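Local atomic coordinates of aldose 1-epimerase (Escherichia coli, PDB entry 3NRE), a protein that probably interconverts the alpha and beta anomers of aldose sugars, as a putative aldose 1-epimerase of the galactose mutarotase superfamily. Residues Y5-G10 and V95-D100; L12-S17 and E24-D29; T146-Y151 and L253-H258; A230-I235 and S257-D262. All blocks are in the same frame, centred on the assembly; numbering follows the deposited sequence.

Contact 1: residues Y5-G10 and V95-D100; sequences YTLSHG and VSHSDD
H97 extends its imidazole toward strand 5-9 because its CG stands opposite the backbone N (chi1 -178°), and Y5, whose CG instead lies beside its own N (chi1 -57°), offers the first carbons of its side chain to that ring. CB of Y5 sits over one imidazole face, 4.2 Å from the H97 ring centroid, in a CH-pi contact. Further out, Y5 CD1 comes within 3.6 Å of H97 ND1, and the edge of the phenol points at the H97 face in an offset edge-to-face pair with planes 88° apart. At the ring's rim, H97 NE2 donates a fairly straight bond of 2.9 Å to T6 O; the acceptor lies in the imidazole plane, while the donor stands well above the carbonyl plane. L7 fills the next position, its CD2 lying 3.5 Å from H97 CD2 and its CD1 3.7 Å from D100 C. Cutting L7 back to an alanine takes away the methyl packed on H97 CD2 and is likely to open a gap between the imidazole and the backbone of D100. Beyond L7, S8 N donates to D99 O at 2.9 Å, and the same oxygen receives a water that also bonds S8 OG. The H9 ring and D100 carboxylate run side by side, nearly coplanar. The two strands are the outermost members of separate antiparallel sheets, joined here near the surface. The bond to T6 O implies a proton on H97 NE2; it holds the end of one edge strand, and the bond from S8 N to D99 O the loop after it, against strand 4-9.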
loop_
_atom_site.group_PDB
_atom_site.type_symbol
_atom_site.label_atom_id
_atom_site.label_comp_id
_atom_site.label_asym_id
_atom_site.label_seq_id
_atom_site.Cartn_x
_atom_site.Cartn_y
_atom_site.Cartn_z
ATOM N N TYR A 5 13.253 -12.623 -6.856
ATOM C CA TYR A 5 13.711 -12.079 -8.142
ATOM C C TYR A 5 14.425 -10.772 -7.878
ATOM O O TYR A 5 13.897 -9.921 -7.176
ATOM C CB TYR A 5 12.491 -11.780 -9.063
ATOM C CG TYR A 5 11.616 -12.993 -9.296
ATOM C CD1 TYR A 5 11.936 -13.885 -10.286
ATOM C CD2 TYR A 5 10.504 -13.255 -8.507
ATOM C CE1 TYR A 5 11.176 -15.031 -10.489
ATOM C CE2 TYR A 5 9.705 -14.397 -8.743
ATOM C CZ TYR A 5 10.101 -15.277 -9.718
ATOM O OH TYR A 5 9.367 -16.427 -9.979
ATOM N N THR A 6 15.613 -10.594 -8.442
ATOM C CA THR A 6 16.392 -9.380 -8.239
ATOM C C THR A 6 16.434 -8.585 -9.547
ATOM O O THR A 6 16.651 -9.173 -10.599
ATOM C CB THR A 6 17.773 -9.697 -7.801
ATOM O OG1 THR A 6 17.675 -10.371 -6.543
ATOM C CG2 THR A 6 18.656 -8.411 -7.673
ATOM N N LEU A 7 16.232 -7.279 -9.423
ATOM C CA LEU A 7 16.432 -6.318 -10.539
ATOM C C LEU A 7 17.481 -5.355 -10.120
ATOM O O LEU A 7 17.593 -5.024 -8.972
ATOM C CB LEU A 7 15.175 -5.479 -10.762
ATOM C CG LEU A 7 13.872 -6.164 -11.068
ATOM C CD1 LEU A 7 12.877 -5.094 -11.495
ATOM C CD2 LEU A 7 14.138 -7.181 -12.163
ATOM N N SER A 8 18.211 -4.793 -11.075
ATOM C CA SER A 8 19.122 -3.750 -10.738
ATOM C C SER A 8 19.350 -2.807 -11.917
ATOM O O SER A 8 19.179 -3.185 -13.068
ATOM C CB SER A 8 20.449 -4.321 -10.246
ATOM O OG SER A 8 21.102 -5.121 -11.213
ATOM N N HIS A 9 19.689 -1.571 -11.576
ATOM C CA HIS A 9 20.131 -0.592 -12.562
ATOM C C HIS A 9 21.012 0.390 -11.836
ATOM O O HIS A 9 20.563 1.047 -10.891
ATOM C CB HIS A 9 18.937 0.138 -13.148
ATOM C CG HIS A 9 19.197 0.824 -14.452
ATOM N ND1 HIS A 9 18.565 0.457 -15.622
ATOM C CD2 HIS A 9 19.973 1.892 -14.763
ATOM C CE1 HIS A 9 18.978 1.238 -16.609
ATOM N NE2 HIS A 9 19.833 2.116 -16.115
ATOM N N GLY A 10 22.243 0.547 -12.317
ATOM C CA GLY A 10 23.171 1.452 -11.671
ATOM C C GLY A 10 23.405 0.962 -10.244
ATOM O O GLY A 10 23.710 -0.196 -10.027
ATOM N N VAL A 95 5.767 -13.931 -15.063
ATOM C CA VAL A 95 5.601 -13.977 -16.542
ATOM C C VAL A 95 6.739 -13.270 -17.305
ATOM O O VAL A 95 6.896 -13.437 -18.531
ATOM C CB VAL A 95 4.208 -13.453 -16.977
ATOM C CG1 VAL A 95 3.141 -14.413 -16.467
ATOM C CG2 VAL A 95 3.975 -12.048 -16.465
ATOM N N SER A 96 7.547 -12.457 -16.633
ATOM C CA SER A 96 8.725 -11.847 -17.252
ATOM C C SER A 96 9.708 -11.394 -16.207
ATOM O O SER A 96 9.298 -10.916 -15.157
ATOM C CB SER A 96 8.395 -10.607 -18.129
ATOM O OG SER A 96 8.129 -9.405 -17.363
ATOM N N HIS A 97 10.993 -11.529 -16.535
ATOM C CA HIS A 97 12.057 -11.060 -15.655
ATOM C C HIS A 97 13.243 -10.745 -16.507
ATOM O O HIS A 97 13.767 -11.603 -17.189
ATOM C CB HIS A 97 12.393 -12.130 -14.605
ATOM C CG HIS A 97 13.451 -11.724 -13.611
ATOM N ND1 HIS A 97 14.155 -12.663 -12.870
ATOM C CD2 HIS A 97 13.915 -10.510 -13.212
ATOM C CE1 HIS A 97 14.993 -12.048 -12.061
ATOM N NE2 HIS A 97 14.885 -10.742 -12.241
ATOM N N SER A 98 13.648 -9.489 -16.469
ATOM C CA SER A 98 14.849 -9.042 -17.142
ATOM C C SER A 98 15.727 -8.334 -16.134
ATOM O O SER A 98 15.391 -8.279 -14.952
ATOM C CB SER A 98 14.495 -8.094 -18.301
ATOM O OG SER A 98 14.249 -6.788 -17.819
ATOM N N ASP A 99 16.849 -7.793 -16.580
ATOM C CA ASP A 99 17.744 -7.129 -15.651
ATOM C C ASP A 99 17.105 -5.994 -14.843
ATOM O O ASP A 99 17.423 -5.854 -13.674
ATOM C CB ASP A 99 19.014 -6.645 -16.361
ATOM C CG ASP A 99 19.934 -7.801 -16.749
ATOM O OD1 ASP A 99 19.761 -8.944 -16.221
ATOM O OD2 ASP A 99 20.839 -7.548 -17.567
ATOM N N ASP A 100 16.196 -5.235 -15.447
ATOM C CA ASP A 100 15.606 -4.062 -14.787
ATOM C C ASP A 100 14.073 -4.065 -14.792
ATOM O O ASP A 100 13.469 -3.036 -14.488
ATOM C CB ASP A 100 16.139 -2.769 -15.444
ATOM C CG ASP A 100 15.824 -2.684 -16.952
ATOM O OD1 ASP A 100 15.036 -3.510 -17.471
ATOM O OD2 ASP A 100 16.390 -1.796 -17.638
HETATM O O HOH W 1 19.927 -6.873 -12.650
#

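Contact 2: residues L12-S17 and E24-D29; sequences LKLDVS and EGFWRD
Strands 12-17 and 24-28 pair as a beta hairpin, K13 with W27 and D15 with G25 being hydrogen-bonded pairs, L12 with R28 and L14 with F26 non-hydrogen-bonded ones. Among the backbone bonds, K13 and W27 exchange both of theirs, W27 N reaching K13 O at 2.9 Å. At the far end E24 and G25 both face D15 in a classic beta bulge: D15 O takes a 2.7 Å bond from E24 N and a weak one from G25 N. Apolar contacts occupy one face of the sheet, where L14 CD1 lies 3.9 Å from F26 CD1 and the L12 methyls approach F26 CE1; L123 and F121 of strand 114-123 pack on this side. Aromatic and charged groups share the other face. The W27 indole folds back over G25, whose CA lies 3.3 Å above the ring plane, where a side-chain CB would clash with CH2. K13 CE passes 3.7 Å from W27 CE3, and its NZ makes an off-centre cation-pi contact while hydrogen-bonding a PEG molecule, probably from the crystallisation liquor. D15 sets its carboxylate at the indole edge, planes 80° apart, and forms a salt bridge with K39. E24 OE1 accepts from K39 N and S17 OG is hydrogen-bonded with Q19 N, while a water donates to E24 OE2 at 2.7 Å and hydrogen-bonds S17 OG at 2.8 Å.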
loop_
_atom_site.group_PDB
_atom_site.type_symbol
_atom_site.label_atom_id
_atom_site.label_comp_id
_atom_site.label_asym_id
_atom_site.label_seq_id
_atom_site.Cartn_x
_atom_site.Cartn_y
_atom_site.Cartn_z
ATOM N N LEU A 12 21.027 1.046 -7.943
ATOM C CA LEU A 12 19.708 0.621 -7.366
ATOM C C LEU A 12 19.475 -0.856 -7.540
ATOM O O LEU A 12 19.741 -1.404 -8.595
ATOM C CB LEU A 12 18.527 1.300 -8.040
ATOM C CG LEU A 12 18.308 2.781 -7.794
ATOM C CD1 LEU A 12 16.967 3.174 -8.469
ATOM C CD2 LEU A 12 18.311 3.125 -6.320
ATOM N N LYS A 13 18.945 -1.479 -6.500
ATOM C CA LYS A 13 18.681 -2.920 -6.506
ATOM C C LYS A 13 17.344 -3.146 -5.837
ATOM O O LYS A 13 17.049 -2.530 -4.816
ATOM C CB LYS A 13 19.749 -3.664 -5.730
ATOM C CG LYS A 13 19.572 -5.212 -5.859
ATOM C CD LYS A 13 20.753 -6.010 -5.289
ATOM C CE LYS A 13 20.713 -6.072 -3.785
ATOM N NZ LYS A 13 21.612 -7.201 -3.189
ATOM N N LEU A 14 16.560 -4.039 -6.420
ATOM C CA LEU A 14 15.252 -4.400 -5.898
ATOM C C LEU A 14 15.127 -5.924 -5.817
ATOM O O LEU A 14 15.435 -6.626 -6.762
ATOM C CB LEU A 14 14.161 -3.868 -6.850
ATOM C CG LEU A 14 12.690 -4.001 -6.453
ATOM C CD1 LEU A 14 12.347 -2.948 -5.428
ATOM C CD2 LEU A 14 11.712 -3.965 -7.674
ATOM N N ASP A 15 14.627 -6.422 -4.705
ATOM C CA ASP A 15 14.270 -7.844 -4.566
ATOM C C ASP A 15 12.746 -7.962 -4.424
ATOM O O ASP A 15 12.136 -7.193 -3.676
ATOM C CB ASP A 15 14.908 -8.428 -3.300
ATOM C CG ASP A 15 16.387 -8.757 -3.458
ATOM O OD1 ASP A 15 16.974 -8.577 -4.568
ATOM O OD2 ASP A 15 16.982 -9.278 -2.464
ATOM N N VAL A 16 12.146 -8.937 -5.120
ATOM C CA VAL A 16 10.695 -9.152 -5.120
ATOM C C VAL A 16 10.421 -10.625 -4.924
ATOM O O VAL A 16 11.108 -11.447 -5.512
ATOM C CB VAL A 16 10.021 -8.728 -6.450
ATOM C CG1 VAL A 16 8.511 -8.990 -6.433
ATOM C CG2 VAL A 16 10.328 -7.261 -6.784
ATOM N N SER A 17 9.426 -10.956 -4.102
ATOM C CA SER A 17 9.053 -12.333 -3.860
ATOM C C SER A 17 7.735 -12.674 -4.506
ATOM O O SER A 17 6.821 -11.839 -4.501
ATOM C CB SER A 17 8.910 -12.564 -2.337
ATOM O OG SER A 17 8.378 -13.832 -2.057
ATOM N N GLU A 24 10.908 -7.286 -1.228
ATOM C CA GLU A 24 11.731 -7.744 -0.066
ATOM C C GLU A 24 12.978 -6.878 0.188
ATOM O O GLU A 24 13.668 -7.063 1.180
ATOM C CB GLU A 24 12.121 -9.234 -0.219
ATOM C CG GLU A 24 10.893 -10.143 -0.119
ATOM C CD GLU A 24 10.387 -10.408 1.346
ATOM O OE1 GLU A 24 10.914 -9.790 2.302
ATOM O OE2 GLU A 24 9.507 -11.306 1.518
ATOM N N GLY A 25 13.256 -5.943 -0.707
ATOM C CA GLY A 25 14.299 -4.953 -0.500
ATOM C C GLY A 25 14.354 -3.970 -1.648
ATOM O O GLY A 25 14.042 -4.309 -2.770
ATOM N N PHE A 26 14.765 -2.748 -1.324
ATOM C CA PHE A 26 15.023 -1.707 -2.293
ATOM C C PHE A 26 16.162 -0.877 -1.714
ATOM O O PHE A 26 16.037 -0.317 -0.610
ATOM C CB PHE A 26 13.752 -0.864 -2.490
ATOM C CG PHE A 26 13.879 0.203 -3.529
ATOM C CD1 PHE A 26 14.674 0.027 -4.645
ATOM C CD2 PHE A 26 13.126 1.362 -3.440
ATOM C CE1 PHE A 26 14.777 1.045 -5.622
ATOM C CE2 PHE A 26 13.218 2.360 -4.412
ATOM C CZ PHE A 26 14.030 2.224 -5.480
ATOM N N TRP A 27 17.291 -0.872 -2.428
ATOM C CA TRP A 27 18.527 -0.293 -1.936
ATOM C C TRP A 27 19.219 0.576 -2.993
ATOM O O TRP A 27 19.038 0.380 -4.184
ATOM C CB TRP A 27 19.542 -1.363 -1.555
ATOM C CG TRP A 27 19.156 -2.372 -0.537
ATOM C CD1 TRP A 27 19.391 -2.313 0.833
ATOM C CD2 TRP A 27 18.521 -3.639 -0.775
ATOM N NE1 TRP A 27 18.909 -3.446 1.427
ATOM C CE2 TRP A 27 18.364 -4.264 0.473
ATOM C CE3 TRP A 27 18.112 -4.310 -1.921
ATOM C CZ2 TRP A 27 17.858 -5.570 0.599
ATOM C CZ3 TRP A 27 17.540 -5.585 -1.795
ATOM C CH2 TRP A 27 17.455 -6.206 -0.545
ATOM N N ARG A 28 19.946 1.574 -2.500
ATOM C CA ARG A 28 20.888 2.324 -3.320
ATOM C C ARG A 28 22.225 2.006 -2.705
ATOM O O ARG A 28 22.459 2.340 -1.548
ATOM C CB ARG A 28 20.588 3.814 -3.272
ATOM C CG ARG A 28 21.377 4.599 -4.315
ATOM C CD ARG A 28 21.661 5.984 -3.815
ATOM N NE ARG A 28 22.342 5.951 -2.516
ATOM C CZ ARG A 28 21.938 6.626 -1.451
ATOM N NH1 ARG A 28 20.866 7.404 -1.532
ATOM N NH2 ARG A 28 22.619 6.533 -0.316
ATOM N N ASP A 29 23.085 1.292 -3.447
ATOM C CA ASP A 29 24.307 0.723 -2.860
ATOM C C ASP A 29 23.847 -0.120 -1.657
ATOM O O ASP A 29 22.935 -0.926 -1.837
ATOM C CB ASP A 29 25.336 1.828 -2.487
ATOM C CG ASP A 29 25.971 2.455 -3.706
ATOM O OD1 ASP A 29 26.220 1.679 -4.664
ATOM O OD2 ASP A 29 26.215 3.692 -3.717
HETATM O O HOH W 2 8.829 -13.755 0.713
#

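Contact 3: residues T146-Y151 and L253-H258; sequences TGWHPY and LEPMSH
Strands 147-151 and 253-256 run antiparallel, their axes 176° apart, with W148 N bonding P255 O at 3.2 Å and S257 N bonding T146 O at 2.9 Å. S257 OG closes this end by accepting from T146 N at 3.0 Å. Prolines interrupt the pairing: P255 has no N-H for W148 O, and its CD packs on P150 CD at 4.0 Å, while P150 CG lies 3.3 Å from L253 O, a buried oxygen without a partner. H149 and E254 point the same way from neighbouring strands. CG of E254 covers one face of the imidazole, 4.0 Å from its centroid, and the carboxylate runs on alongside, 35° from the ring plane, with OE1 3.2 Å from H149 CD2. F49 stacks on the H149 ring. Were E254 an alanine, the H149 ring would probably lose both its CG cover and the carboxylate that runs alongside it. H149 NE2 hydrogen-bonds a PEG molecule, probably from the crystallisation liquor. An imidazole and a carboxylate set side by side, next to a bound PEG, are consistent with the sugar pocket of the mutarotase family.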
loop_
_atom_site.group_PDB
_atom_site.type_symbol
_atom_site.label_atom_id
_atom_site.label_comp_id
_atom_site.label_asym_id
_atom_site.label_seq_id
_atom_site.Cartn_x
_atom_site.Cartn_y
_atom_site.Cartn_z
ATOM N N THR A 146 -6.987 -0.218 -5.783
ATOM C CA THR A 146 -5.595 -0.679 -5.702
ATOM C C THR A 146 -4.779 0.252 -4.834
ATOM O O THR A 146 -5.160 1.422 -4.539
ATOM C CB THR A 146 -4.948 -0.725 -7.119
ATOM O OG1 THR A 146 -5.206 0.519 -7.784
ATOM C CG2 THR A 146 -5.523 -1.842 -7.919
ATOM N N GLY A 147 -3.632 -0.275 -4.416
ATOM C CA GLY A 147 -2.742 0.503 -3.601
ATOM C C GLY A 147 -1.584 -0.327 -3.191
ATOM O O GLY A 147 -1.436 -1.438 -3.654
ATOM N N TRP A 148 -0.755 0.283 -2.367
ATOM C CA TRP A 148 0.401 -0.388 -1.817
ATOM C C TRP A 148 0.619 0.023 -0.398
ATOM O O TRP A 148 0.137 1.067 0.073
ATOM C CB TRP A 148 1.671 -0.042 -2.621
ATOM C CG TRP A 148 1.753 -0.603 -3.990
ATOM C CD1 TRP A 148 2.326 -1.798 -4.398
ATOM C CD2 TRP A 148 1.240 0.023 -5.174
ATOM N NE1 TRP A 148 2.176 -1.936 -5.789
ATOM C CE2 TRP A 148 1.525 -0.838 -6.273
ATOM C CE3 TRP A 148 0.537 1.217 -5.416
ATOM C CZ2 TRP A 148 1.151 -0.521 -7.580
ATOM C CZ3 TRP A 148 0.144 1.519 -6.698
ATOM C CH2 TRP A 148 0.476 0.656 -7.776
ATOM N N HIS A 149 1.414 -0.824 0.266
ATOM C CA HIS A 149 1.712 -0.691 1.672
ATOM C C HIS A 149 3.209 -0.754 1.911
ATOM O O HIS A 149 3.730 -1.770 2.391
ATOM C CB HIS A 149 0.921 -1.765 2.413
ATOM C CG HIS A 149 0.889 -1.615 3.892
ATOM N ND1 HIS A 149 2.006 -1.792 4.674
ATOM C CD2 HIS A 149 -0.141 -1.430 4.752
ATOM C CE1 HIS A 149 1.675 -1.690 5.955
ATOM N NE2 HIS A 149 0.372 -1.493 6.027
ATOM N N PRO A 150 3.934 0.313 1.538
ATOM C CA PRO A 150 5.381 0.301 1.750
ATOM C C PRO A 150 5.776 0.631 3.174
ATOM O O PRO A 150 5.144 1.482 3.830
ATOM C CB PRO A 150 5.887 1.347 0.745
ATOM C CG PRO A 150 4.752 2.257 0.561
ATOM C CD PRO A 150 3.512 1.496 0.765
ATOM N N TYR A 151 6.855 -0.004 3.609
ATOM C CA TYR A 151 7.469 0.224 4.878
ATOM C C TYR A 151 8.775 0.983 4.669
ATOM O O TYR A 151 9.698 0.475 4.006
ATOM C CB TYR A 151 7.819 -1.094 5.547
ATOM C CG TYR A 151 6.630 -1.959 5.966
ATOM C CD1 TYR A 151 5.993 -2.798 5.042
ATOM C CD2 TYR A 151 6.190 -1.975 7.275
ATOM C CE1 TYR A 151 4.914 -3.614 5.446
ATOM C CE2 TYR A 151 5.140 -2.810 7.663
ATOM C CZ TYR A 151 4.513 -3.578 6.749
ATOM O OH TYR A 151 3.469 -4.410 7.137
ATOM N N LEU A 253 3.684 4.703 4.756
ATOM C CA LEU A 253 2.856 5.740 4.100
ATOM C C LEU A 253 2.253 4.983 2.950
ATOM O O LEU A 253 2.966 4.603 2.017
ATOM C CB LEU A 253 3.663 6.954 3.623
ATOM C CG LEU A 253 2.821 8.117 3.101
ATOM C CD1 LEU A 253 3.634 9.432 3.147
ATOM C CD2 LEU A 253 2.244 7.859 1.677
ATOM N N GLU A 254 0.943 4.744 3.019
ATOM C CA GLU A 254 0.243 3.757 2.144
ATOM C C GLU A 254 -0.677 4.449 1.146
ATOM O O GLU A 254 -1.756 4.898 1.532
ATOM C CB GLU A 254 -0.620 2.816 2.968
ATOM C CG GLU A 254 0.091 2.211 4.187
ATOM C CD GLU A 254 -0.898 1.657 5.250
ATOM O OE1 GLU A 254 -2.022 1.138 4.919
ATOM O OE2 GLU A 254 -0.457 1.783 6.411
ATOM N N PRO A 255 -0.294 4.524 -0.128
ATOM C CA PRO A 255 -1.200 5.133 -1.107
ATOM C C PRO A 255 -2.362 4.220 -1.490
ATOM O O PRO A 255 -2.219 2.987 -1.657
ATOM C CB PRO A 255 -0.314 5.389 -2.302
ATOM C CG PRO A 255 0.691 4.228 -2.204
ATOM C CD PRO A 255 0.958 4.095 -0.760
HETATM N N MSE A 256 -3.548 4.829 -1.591
HETATM C CA MSE A 256 -4.726 4.086 -1.927
HETATM C C MSE A 256 -5.518 4.844 -2.935
HETATM O O MSE A 256 -5.630 6.077 -2.844
HETATM C CB MSE A 256 -5.637 3.880 -0.680
HETATM C CG MSE A 256 -4.996 3.107 0.430
HETATM SE SE MSE A 256 -6.101 3.442 2.023
HETATM C CE MSE A 256 -7.793 3.017 1.458
ATOM N N SER A 257 -6.123 4.098 -3.854
ATOM C CA SER A 257 -6.930 4.701 -4.906
ATOM C C SER A 257 -8.325 5.124 -4.440
ATOM O O SER A 257 -9.095 5.706 -5.232
ATOM C CB SER A 257 -7.076 3.706 -6.063
ATOM O OG SER A 257 -7.946 2.649 -5.728
ATOM N N HIS A 258 -8.624 4.861 -3.168
ATOM C CA HIS A 258 -9.934 5.123 -2.603
ATOM C C HIS A 258 -9.821 5.400 -1.133
ATOM O O HIS A 258 -8.760 5.197 -0.572
ATOM C CB HIS A 258 -10.873 3.948 -2.868
ATOM C CG HIS A 258 -10.470 2.688 -2.167
ATOM N ND1 HIS A 258 -10.985 2.320 -0.945
ATOM C CD2 HIS A 258 -9.626 1.698 -2.539
ATOM C CE1 HIS A 258 -10.437 1.174 -0.574
ATOM N NE2 HIS A 258 -9.597 0.778 -1.510
#

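Contact 4: residues A230-I235 and S257-D262; sequences APCYFI and SHAPDD
C232, S257 and P260 carry this contact between the start of strand 232-237 and the loop that follows strand 250-256. C232, placed with SG beside its backbone N (chi1 -61°), meets A259 with the sulfur, SG lying 3.6 Å from A259 CA and 3.7 Å from A259 CB; a second conformer of this residue is deposited, so the sulfur contacts describe one of two states. Its CB also lies 3.6 Å from H258 O, a buried oxygen with no partner in the model. S257 contributes backbone: its O lies 3.6 Å from P231 CD, and the proline ring packs along the carbonyl. P260 presents CG and CB to the edge of the F234 ring, CG coming within 3.8 Å of F234 CE1, the two side chains meeting at an angle. W168 of strand 166-170 touches C232, A259 and P260.

The loop is shaped from within. A259 to D262 form a type II beta turn, and A259 O accepts D262 N at 3.1 Å and H258 ND1 at 2.9 Å from opposite faces of its plane. D262 OD2 in turn accepts A259 N, and OD1 forms a salt bridge with R265. Since the two segments exchange no hydrogen bonds, apolar packing joins them, while the polar bonds that fix the turn lie inside the loop, which probably helps keep P260 at the edge of F234.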
loop_
_atom_site.group_PDB
_atom_site.type_symbol
_atom_site.label_atom_id
_atom_site.label_comp_id
_atom_site.label_asym_id
_atom_site.label_seq_id
_atom_site.Cartn_x
_atom_site.Cartn_y
_atom_site.Cartn_z
ATOM N N ALA A 230 -3.615 9.330 -6.477
ATOM C CA ALA A 230 -4.360 8.739 -5.374
ATOM C C ALA A 230 -4.946 9.835 -4.484
ATOM O O ALA A 230 -4.273 10.800 -4.181
ATOM C CB ALA A 230 -3.435 7.859 -4.570
ATOM N N PRO A 231 -6.189 9.657 -4.013
ATOM C CA PRO A 231 -6.876 10.660 -3.184
ATOM C C PRO A 231 -6.685 10.499 -1.672
ATOM O O PRO A 231 -7.014 11.428 -0.923
ATOM C CB PRO A 231 -8.333 10.406 -3.518
ATOM C CG PRO A 231 -8.394 8.948 -3.741
ATOM C CD PRO A 231 -7.136 8.669 -4.550
ATOM N N CYS A 232 -6.206 9.325 -1.225
ATOM C CA CYS A 232 -6.071 9.034 0.202
ATOM C C CYS A 232 -4.765 8.319 0.477
ATOM O O CYS A 232 -4.273 7.613 -0.373
ATOM C CB CYS A 232 -7.231 8.170 0.669
ATOM S SG CYS A 232 -8.840 8.943 0.478
ATOM N N TYR A 233 -4.231 8.530 1.678
ATOM C CA TYR A 233 -3.054 7.788 2.169
ATOM C C TYR A 233 -3.310 7.426 3.632
ATOM O O TYR A 233 -3.994 8.155 4.352
ATOM C CB TYR A 233 -1.755 8.598 1.994
ATOM C CG TYR A 233 -1.586 9.897 2.783
ATOM C CD1 TYR A 233 -1.022 9.906 4.058
ATOM C CD2 TYR A 233 -1.898 11.151 2.231
ATOM C CE1 TYR A 233 -0.847 11.113 4.767
ATOM C CE2 TYR A 233 -1.692 12.332 2.932
ATOM C CZ TYR A 233 -1.186 12.310 4.192
ATOM O OH TYR A 233 -0.975 13.471 4.891
ATOM N N PHE A 234 -2.756 6.284 4.067
ATOM C CA PHE A 234 -2.697 5.936 5.484
ATOM C C PHE A 234 -1.268 6.102 6.001
ATOM O O PHE A 234 -0.301 5.910 5.288
ATOM C CB PHE A 234 -3.178 4.465 5.740
ATOM C CG PHE A 234 -4.635 4.336 6.182
ATOM C CD1 PHE A 234 -5.667 4.498 5.253
ATOM C CD2 PHE A 234 -4.976 4.054 7.489
ATOM C CE1 PHE A 234 -6.997 4.396 5.641
ATOM C CE2 PHE A 234 -6.298 3.944 7.850
ATOM C CZ PHE A 234 -7.298 4.098 6.946
ATOM N N ILE A 235 -1.141 6.484 7.249
ATOM C CA ILE A 235 0.131 6.513 7.936
ATOM C C ILE A 235 0.023 5.467 9.038
ATOM O O ILE A 235 -0.973 5.440 9.801
ATOM C CB ILE A 235 0.423 7.854 8.614
ATOM C CG1 ILE A 235 0.534 8.981 7.597
ATOM C CG2 ILE A 235 1.698 7.787 9.479
ATOM C CD1 ILE A 235 1.667 8.814 6.537
ATOM N N SER A 257 -6.123 4.098 -3.854
ATOM C CA SER A 257 -6.930 4.701 -4.906
ATOM C C SER A 257 -8.325 5.124 -4.440
ATOM O O SER A 257 -9.095 5.706 -5.232
ATOM C CB SER A 257 -7.076 3.706 -6.063
ATOM O OG SER A 257 -7.946 2.649 -5.728
ATOM N N HIS A 258 -8.624 4.861 -3.168
ATOM C CA HIS A 258 -9.934 5.123 -2.603
ATOM C C HIS A 258 -9.821 5.400 -1.133
ATOM O O HIS A 258 -8.760 5.197 -0.572
ATOM C CB HIS A 258 -10.873 3.948 -2.868
ATOM C CG HIS A 258 -10.470 2.688 -2.167
ATOM N ND1 HIS A 258 -10.985 2.320 -0.945
ATOM C CD2 HIS A 258 -9.626 1.698 -2.539
ATOM C CE1 HIS A 258 -10.437 1.174 -0.574
ATOM N NE2 HIS A 258 -9.597 0.778 -1.510
ATOM N N ALA A 259 -10.935 5.851 -0.530
ATOM C CA ALA A 259 -11.008 6.142 0.903
ATOM C C ALA A 259 -11.390 4.877 1.665
ATOM O O ALA A 259 -12.126 4.053 1.124
ATOM C CB ALA A 259 -12.022 7.211 1.182
ATOM N N PRO A 260 -10.953 4.779 2.936
ATOM C CA PRO A 260 -11.430 3.672 3.745
ATOM C C PRO A 260 -12.960 3.691 3.842
ATOM O O PRO A 260 -13.562 4.773 3.981
ATOM C CB PRO A 260 -10.797 3.939 5.093
ATOM C CG PRO A 260 -10.580 5.437 5.124
ATOM C CD PRO A 260 -10.248 5.792 3.731
ATOM N N ASP A 261 -13.578 2.512 3.725
ATOM C CA ASP A 261 -15.027 2.351 3.875
ATOM C C ASP A 261 -15.784 2.985 2.711
ATOM O O ASP A 261 -16.954 3.283 2.830
ATOM C CB ASP A 261 -15.554 2.896 5.226
ATOM C CG ASP A 261 -15.808 1.801 6.262
ATOM O OD1 ASP A 261 -15.442 0.649 5.989
ATOM O OD2 ASP A 261 -16.425 2.123 7.335
ATOM N N ASP A 262 -15.117 3.174 1.555
ATOM C CA ASP A 262 -15.828 3.678 0.386
ATOM C C ASP A 262 -16.908 2.688 -0.040
ATOM O O ASP A 262 -17.877 3.062 -0.679
ATOM C CB ASP A 262 -14.884 3.948 -0.781
ATOM C CG ASP A 262 -14.460 5.413 -0.899
ATOM O OD1 ASP A 262 -15.018 6.311 -0.230
ATOM O OD2 ASP A 262 -13.591 5.660 -1.769
#

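How the contacts relate
From the N terminus, strand 5-9 opens contact 1, which closes 85 residues later at 95-100. Contact 2 is a short hairpin lying wholly within that span, and the two touch directly, T6 OG1 meeting D15 OD1, because strands 4-9 and 12-17 are neighbours in one four-stranded sheet. Contact 1, joining 4-9 to strand 93-97, ties this sheet to the edge of the nine-stranded one. Contact 3 comes later in the chain: segment 146-151, on strand 142-153, pairs with 253-258, so a loop of 101 residues closes near the centre of the chain. Contact 4 starts inside that loop, at 230-235, and ends on residues that overlap contact 3, S257 and H258; strands 232-237 and 250-256 adjoin in the eight-stranded sheet.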